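Local coordinates for foldase protein PrsA (Streptococcus pneumoniae, PDB 5TVL) that probably assists the folding of secreted proteins outside the cell membrane, as a lipoprotein of the peptidyl-prolyl cis-trans isomerase class, at residues A[22-25]-A[26-29]. Sequence-based numbering, arbitrary orientation.
Sequences KNNP and SAQQ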
loop_
_atom_site.group_PDB
_atom_site.type_symbol
_atom_site.label_atom_id
_atom_site.label_comp_id
_atom_site.label_asym_id
_atom_site.label_seq_id
_atom_site.Cartn_x
_atom_site.Cartn_y
_atom_site.Cartn_z
ATOM N N LYS A 22 0.651 -24.156 24.903
ATOM C CA LYS A 22 -0.237 -22.991 25.081
ATOM C C LYS A 22 0.481 -21.657 25.342
ATOM O O LYS A 22 -0.100 -20.599 25.130
ATOM C CB LYS A 22 -1.265 -23.250 26.194
ATOM C CG LYS A 22 -0.705 -23.313 27.609
ATOM C CD LYS A 22 -1.821 -23.469 28.628
ATOM C CE LYS A 22 -1.329 -23.211 30.043
ATOM N NZ LYS A 22 -2.443 -23.308 31.028
ATOM N N ASN A 23 1.721 -21.713 25.820
ATOM C CA ASN A 23 2.546 -20.511 25.999
ATOM C C ASN A 23 3.322 -20.094 24.745
ATOM O O ASN A 23 3.887 -18.999 24.712
ATOM C CB ASN A 23 3.507 -20.713 27.172
ATOM C CG ASN A 23 2.775 -20.909 28.488
ATOM O OD1 ASN A 23 2.024 -20.033 28.925
ATOM N ND2 ASN A 23 2.977 -22.061 29.123
ATOM N N ASN A 24 3.350 -20.954 23.724
ATOM C CA ASN A 24 4.060 -20.671 22.477
ATOM C C ASN A 24 3.286 -19.607 21.688
ATOM O O ASN A 24 2.111 -19.817 21.377
ATOM C CB ASN A 24 4.212 -21.951 21.646
ATOM C CG ASN A 24 5.132 -21.772 20.453
ATOM O OD1 ASN A 24 4.720 -21.276 19.411
ATOM N ND2 ASN A 24 6.377 -22.192 20.596
ATOM N N PRO A 25 3.932 -18.460 21.370
ATOM C CA PRO A 25 3.259 -17.382 20.620
ATOM C C PRO A 25 2.533 -17.864 19.354
ATOM O O PRO A 25 1.373 -17.504 19.127
ATOM C CB PRO A 25 4.406 -16.433 20.252
ATOM C CG PRO A 25 5.462 -16.682 21.261
ATOM C CD PRO A 25 5.311 -18.092 21.748
ATOM N N SER A 26 3.221 -18.687 18.566
ATOM C CA SER A 26 2.678 -19.253 17.327
ATOM C C SER A 26 1.403 -20.069 17.589
ATOM O O SER A 26 0.438 -19.977 16.832
ATOM C CB SER A 26 3.735 -20.134 16.637
ATOM O OG SER A 26 3.493 -20.253 15.247
ATOM N N ALA A 27 1.411 -20.851 18.665
ATOM C CA ALA A 27 0.250 -21.649 19.068
ATOM C C ALA A 27 -0.924 -20.789 19.552
ATOM O O ALA A 27 -2.084 -21.122 19.308
ATOM C CB ALA A 27 0.647 -22.646 20.146
ATOM N N GLN A 28 -0.626 -19.688 20.234
ATOM C CA GLN A 28 -1.668 -18.751 20.655
ATOM C C GLN A 28 -2.365 -18.085 19.459
ATOM O O GLN A 28 -3.559 -17.794 19.522
ATOM C CB GLN A 28 -1.091 -17.697 21.600
ATOM C CG GLN A 28 -0.642 -18.272 22.937
ATOM C CD GLN A 28 0.143 -17.291 23.784
ATOM O OE1 GLN A 28 0.487 -16.195 23.340
ATOM N NE2 GLN A 28 0.435 -17.687 25.017
ATOM N N GLN A 29 -1.611 -17.855 18.384
ATOM C CA GLN A 29 -2.154 -17.347 17.118
ATOM C C GLN A 29 -3.086 -18.368 16.442
ATOM O O GLN A 29 -4.061 -17.985 15.790
ATOM C CB GLN A 29 -1.007 -16.959 16.167
ATOM C CG GLN A 29 -1.406 -16.082 14.981
ATOM C CD GLN A 29 -1.866 -14.678 15.377
ATOM O OE1 GLN A 29 -1.316 -14.059 16.295
ATOM N NE2 GLN A 29 -2.875 -14.165 14.674
#
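Asn24 and Gln28 tie the start of helix 25-44 to the loop before it, one through a side-chain cap and the other by reaching back along the chain. Asn24 is the N-cap: with CG anti to the backbone N (chi1 -171°), its amide folds over the first turn, where OD1 accepts weak bonds from Ser26 N at 3.1 Å and from Ala27 N at 3.4 Å. One oxygen thus partly serves two N-H groups that lack a preceding turn, the bond from Ser26 N being strongly bent (N-H...O 120°). Pro25, in the first helical position, has no N-H to satisfy. Regular helix bonding begins at once, Gln28 N donating to Asn24 O at 3.0 Å and Gln29 N to Pro25 O at 3.1 Å. The side chain of Gln28, extended beyond CG, runs back past Asn24 O toward the loop, and its NE2 donates to Lys22 O at 3.0 Å. The bond uses a lone pair in the carbonyl plane and lies close to the Gln28 amide plane, which should limit rotation of that amide. The close packing gathers round Asn24 O, with Ala27 CB at 3.4 Å and Gln28 CG at 3.5 Å. The looser side carries Lys22 and Asn23, whose CB atoms point away from the helix and which stay partly exposed; Lys22 NZ turns instead to salt bridges with Glu19 and Asp262. Across a subunit interface, Asn24 ND2 bonds to Ser26 OG of a second subunit, an exchange that is reciprocated, while Ser26 OG also bonds to Asp114 of a third. Within the chain, this capped turn links helix 14-21 to helix 25-44, with Gln28 and Gln29 resting on Ile268 of the last modelled helix, 266-270.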